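PDB 2JDA: YECBM32 from Yersinia enterocolitica, which binds pectin, recognising polygalacturonic acid in the periplasm as a family 32 carbohydrate-binding module. Local coordinates for residues 16-19 against 25-28; 35-40 against 62-67. All blocks are in the same frame, centred on the assembly; numbering follows the deposited sequence.

Contact 1: residues 16-19 against 25-28. With CA (calcium ion), chain C.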
loop_
_atom_site.group_PDB
_atom_site.type_symbol
_atom_site.label_atom_id
_atom_site.label_comp_id
_atom_site.label_asym_id
_atom_site.label_seq_id
_atom_site.Cartn_x
_atom_site.Cartn_y
_atom_site.Cartn_z
ATOM N N SER A 16 -0.685 4.776 11.272
ATOM C CA SER A 16 -1.094 4.491 12.615
ATOM C C SER A 16 0.088 4.400 13.573
ATOM O O SER A 16 -0.073 4.705 14.752
ATOM C CB SER A 16 -1.819 3.151 12.654
ATOM O OG SER A 16 -1.066 2.121 12.121
ATOM N N GLY A 17 1.214 3.920 13.071
ATOM C CA GLY A 17 2.407 3.657 13.856
ATOM C C GLY A 17 3.483 3.104 12.977
ATOM O O GLY A 17 3.267 2.959 11.784
ATOM N N TYR A 18 4.655 2.857 13.568
ATOM C CA TYR A 18 5.790 2.386 12.838
ATOM C C TYR A 18 6.823 1.856 13.832
ATOM O O TYR A 18 6.817 2.212 15.005
ATOM C CB TYR A 18 6.399 3.569 12.015
ATOM C CG TYR A 18 6.947 4.724 12.825
ATOM C CD1 TYR A 18 8.329 4.885 13.008
ATOM C CD2 TYR A 18 6.120 5.661 13.401
ATOM C CE1 TYR A 18 8.857 5.919 13.734
ATOM C CE2 TYR A 18 6.639 6.699 14.155
ATOM C CZ TYR A 18 7.991 6.830 14.334
ATOM O OH TYR A 18 8.504 7.894 15.090
ATOM N N ASP A 19 7.776 1.099 13.320
ATOM C CA ASP A 19 8.880 0.540 14.108
ATOM C C ASP A 19 9.893 1.645 14.283
ATOM O O ASP A 19 10.700 1.896 13.403
ATOM C CB ASP A 19 9.476 -0.651 13.415
ATOM C CG ASP A 19 10.567 -1.321 14.190
ATOM O OD1 ASP A 19 11.162 -0.663 15.107
ATOM O OD2 ASP A 19 10.880 -2.495 13.864
ATOM N N VAL A 25 9.920 3.941 8.982
ATOM C CA VAL A 25 8.992 5.049 9.049
ATOM C C VAL A 25 8.025 5.035 7.860
ATOM O O VAL A 25 8.332 4.467 6.819
ATOM C CB VAL A 25 9.744 6.414 9.074
ATOM C CG1 VAL A 25 10.517 6.586 10.401
ATOM C CG2 VAL A 25 10.656 6.580 7.852
ATOM N N PRO A 26 6.884 5.692 8.007
ATOM C CA PRO A 26 5.903 5.723 6.925
ATOM C C PRO A 26 6.438 6.237 5.571
ATOM O O PRO A 26 6.154 5.649 4.513
ATOM C CB PRO A 26 4.802 6.617 7.505
ATOM C CG PRO A 26 4.888 6.370 8.962
ATOM C CD PRO A 26 6.368 6.337 9.230
ATOM N N ALA A 27 7.287 7.263 5.578
ATOM C CA ALA A 27 7.803 7.800 4.328
ATOM C C ALA A 27 8.606 6.789 3.522
ATOM O O ALA A 27 8.803 6.929 2.321
ATOM C CB ALA A 27 8.572 9.049 4.584
ATOM N N ASN A 28 9.130 5.772 4.196
ATOM C CA ASN A 28 9.876 4.712 3.526
ATOM C C ASN A 28 9.012 3.971 2.513
ATOM O O ASN A 28 9.534 3.230 1.690
ATOM C CB ASN A 28 10.475 3.675 4.490
ATOM C CG ASN A 28 11.711 4.116 5.274
ATOM O OD1 ASN A 28 12.165 3.364 6.200
ATOM N ND2 ASN A 28 12.248 5.224 4.947
HETATM CA CA CA C . 10.925 2.054 0.306
#

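Contact 2: residues 35-40 against 62-67. With CA (calcium ion), chain C.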
loop_
_atom_site.group_PDB
_atom_site.type_symbol
_atom_site.label_atom_id
_atom_site.label_comp_id
_atom_site.label_asym_id
_atom_site.label_seq_id
_atom_site.Cartn_x
_atom_site.Cartn_y
_atom_site.Cartn_z
ATOM N N LYS A 35 14.654 -1.171 -0.715
ATOM C CA LYS A 35 15.374 -1.622 0.452
ATOM C C LYS A 35 14.901 -0.938 1.756
ATOM O O LYS A 35 15.336 -1.336 2.815
ATOM C CB LYS A 35 16.886 -1.375 0.333
ATOM C CG LYS A 35 17.530 -1.973 -0.895
ATOM C CD LYS A 35 18.970 -1.327 -1.061
ATOM C CE LYS A 35 18.982 0.122 -1.701
ATOM N NZ LYS A 35 18.133 0.360 -2.926
ATOM N N THR A 36 14.127 0.134 1.679
ATOM C CA THR A 36 13.558 0.748 2.904
ATOM C C THR A 36 12.075 0.367 2.966
ATOM O O THR A 36 11.397 0.258 1.943
ATOM C CB THR A 36 13.644 2.265 2.852
ATOM O OG1 THR A 36 12.823 2.747 1.781
ATOM C CG2 THR A 36 15.062 2.730 2.606
ATOM N N ARG A 37 11.566 0.201 4.176
ATOM C CA ARG A 37 10.172 -0.183 4.394
ATOM C C ARG A 37 9.542 0.562 5.523
ATOM O O ARG A 37 10.204 1.053 6.409
ATOM C CB ARG A 37 10.084 -1.679 4.651
ATOM C CG ARG A 37 10.745 -2.192 5.913
ATOM C CD ARG A 37 10.714 -3.692 6.002
ATOM N NE ARG A 37 11.398 -4.280 7.147
ATOM C CZ ARG A 37 12.672 -4.582 7.174
ATOM N NH1 ARG A 37 13.482 -4.256 6.179
ATOM N NH2 ARG A 37 13.124 -5.179 8.256
ATOM N N TRP A 38 8.225 0.674 5.424
ATOM C CA TRP A 38 7.360 0.958 6.558
ATOM C C TRP A 38 6.967 -0.366 7.183
ATOM O O TRP A 38 6.606 -1.312 6.476
ATOM C CB TRP A 38 6.082 1.673 6.079
ATOM C CG TRP A 38 5.016 1.767 7.133
ATOM C CD1 TRP A 38 5.090 2.504 8.293
ATOM C CD2 TRP A 38 3.755 1.117 7.158
ATOM N NE1 TRP A 38 3.980 2.295 9.068
ATOM C CE2 TRP A 38 3.114 1.484 8.367
ATOM C CE3 TRP A 38 3.089 0.216 6.293
ATOM C CZ2 TRP A 38 1.865 0.989 8.718
ATOM C CZ3 TRP A 38 1.864 -0.256 6.642
ATOM C CH2 TRP A 38 1.252 0.145 7.856
ATOM N N ALA A 39 6.978 -0.416 8.500
ATOM C CA ALA A 39 6.520 -1.596 9.248
ATOM C C ALA A 39 5.823 -1.164 10.530
ATOM O O ALA A 39 6.288 -0.270 11.221
ATOM C CB ALA A 39 7.642 -2.512 9.597
ATOM N N ALA A 40 4.718 -1.835 10.851
ATOM C CA ALA A 40 3.930 -1.547 12.056
ATOM C C ALA A 40 3.287 -2.838 12.505
ATOM O O ALA A 40 3.071 -3.717 11.695
ATOM C CB ALA A 40 2.880 -0.519 11.759
ATOM N N VAL A 62 4.650 -3.566 -3.130
ATOM C CA VAL A 62 5.873 -4.353 -2.998
ATOM C C VAL A 62 6.007 -4.716 -1.510
ATOM O O VAL A 62 6.657 -4.007 -0.748
ATOM C CB VAL A 62 7.080 -3.577 -3.537
ATOM C CG1 VAL A 62 8.334 -4.488 -3.517
ATOM C CG2 VAL A 62 6.806 -2.993 -4.943
ATOM N N PRO A 63 5.367 -5.782 -1.082
ATOM C CA PRO A 63 5.419 -6.155 0.324
ATOM C C PRO A 63 6.784 -6.741 0.689
ATOM O O PRO A 63 7.461 -7.324 -0.155
ATOM C CB PRO A 63 4.265 -7.148 0.472
ATOM C CG PRO A 63 4.150 -7.775 -0.873
ATOM C CD PRO A 63 4.472 -6.690 -1.845
ATOM N N PHE A 64 7.142 -6.649 1.954
ATOM C CA PHE A 64 8.397 -7.197 2.481
ATOM C C PHE A 64 8.368 -8.708 2.556
ATOM O O PHE A 64 7.370 -9.297 2.986
ATOM C CB PHE A 64 8.566 -6.622 3.896
ATOM C CG PHE A 64 9.836 -7.026 4.608
ATOM C CD1 PHE A 64 11.084 -6.702 4.103
ATOM C CD2 PHE A 64 9.752 -7.691 5.831
ATOM C CE1 PHE A 64 12.247 -7.068 4.803
ATOM C CE2 PHE A 64 10.918 -8.053 6.521
ATOM C CZ PHE A 64 12.135 -7.729 5.989
ATOM N N LYS A 65 9.469 -9.340 2.145
ATOM C CA LYS A 65 9.626 -10.824 2.190
ATOM C C LYS A 65 8.418 -11.552 1.632
ATOM O O LYS A 65 7.828 -12.429 2.273
ATOM C CB LYS A 65 9.959 -11.291 3.621
ATOM C CG LYS A 65 11.318 -10.831 4.199
ATOM C CD LYS A 65 11.592 -11.478 5.601
ATOM C CE LYS A 65 13.052 -11.345 5.984
ATOM N NZ LYS A 65 13.334 -11.806 7.398
ATOM N N PRO A 66 8.028 -11.190 0.410
ATOM C CA PRO A 66 6.758 -11.655 -0.144
ATOM C C PRO A 66 6.654 -13.163 -0.314
ATOM O O PRO A 66 5.546 -13.695 -0.195
ATOM C CB PRO A 66 6.706 -10.984 -1.496
ATOM C CG PRO A 66 8.140 -10.690 -1.851
ATOM C CD PRO A 66 8.821 -10.397 -0.541
ATOM N N THR A 67 7.768 -13.856 -0.584
ATOM C CA THR A 67 7.663 -15.307 -0.778
ATOM C C THR A 67 7.536 -16.077 0.522
ATOM O O THR A 67 7.200 -17.261 0.501
ATOM C CB THR A 67 8.836 -15.871 -1.601
ATOM O OG1 THR A 67 10.075 -15.714 -0.876
ATOM C CG2 THR A 67 8.980 -15.196 -2.989
HETATM CA CA CA C . 10.925 2.054 0.306
#

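Contact 1: residues 16-19 against 25-28
Tyr18 meets Val25 and Pro26 across a surface loop that joins strand 10-15 to strand 38-41. Along segment 16-19, Gly17 comes just before the contact. Its carbonyl oxygen accepts a hydrogen bond from Trp38 NE1, which ties the backbone beside Tyr18 to the next strand. Tyr18 then makes both contacts with segment 25-28. Its CG sits between the backbone N and the carbonyl carbon (chi1 63°), and the ring runs alongside Val25 in the same direction. One side of the ring does the touching there: Tyr18 CE1 is 3.8 Å from Val25 CG1, and Tyr18 CD1 is equally close to that methyl. The root of the tyrosine meets the proline instead, with Tyr18 CB 3.9 Å from Pro26 CD. Tyr18 and Pro26 also both rest on Trp38. Next along the chain, Asp19 OD1 accepts a hydrogen bond from Lys22 N, in the loop between the segments. Val25 O accepts a hydrogen bond from Asn28 N at 3.0 Å, closing the first turn of a 3-10 segment. Asn28 O binds the calcium ion at 2.3 Å. Only 138 Å² is buried. Segments 16-19 and 25-28 therefore meet by apolar contact alone; polar ties run to Trp38 and the calcium ion.

Contact 2: residues 35-40 against 62-67
Phe64 and Arg37 stack on the surface of this F5/8 type C domain, a beta-sandwich fold, in a cation-pi pair. Segment 62-67 starts with Val62 and Pro63, the end of strand 53-63. Val62 pairs through its backbone with strand 125-133, which also pairs with strand 38-41. The chain then leaves the sheet, and Phe64 makes the contact. The Phe64 ring also touches Ala127 and Asn129 of the strand between. The guanidinium of Arg37 lies flat over one ring face, with the planes 12° apart. Arg37 CZ is 3.8 Å from the centroid of the Phe64 ring. The arginine chain, extended from CG to NE, runs across the same face, so CD adds a CH-pi contact. Lys65 follows and puts CG over the opposite face of the phenyl ring, 3.6 Å above its plane. The ring is thus held between two side chains. Lys65 NZ stays 6.7 Å from Arg37 NH2, and these like charges do not touch. On the other segment, Thr36 binds the calcium ion through both O and OG1, each at 2.5 Å. The closest approach between the segments is Arg37 NH1 to Phe64 CE1, 3.4 Å.

Overall arrangement
Contact 1 comes first along the chain, and contact 2 follows it; their centres are about 12 Å apart. Contact 1 lies in the loop between strands 10-15 and 38-41. Contact 2 joins the residue just before strand 38-41 to the one just after strand 53-63; both strands pair with strand 125-133 in the mixed sheet. The calcium ion links them: Asn28 from contact 1 and Thr36 from contact 2 bind it, with Asp31, Asp33, Asn129 and Glu130 completing the site. Trp38 of segment 35-40 is a second link, since it touches Tyr18 and Pro26 of contact 1 and bonds to Gly17 O. The metal probably helps to fix this loop against the sheet.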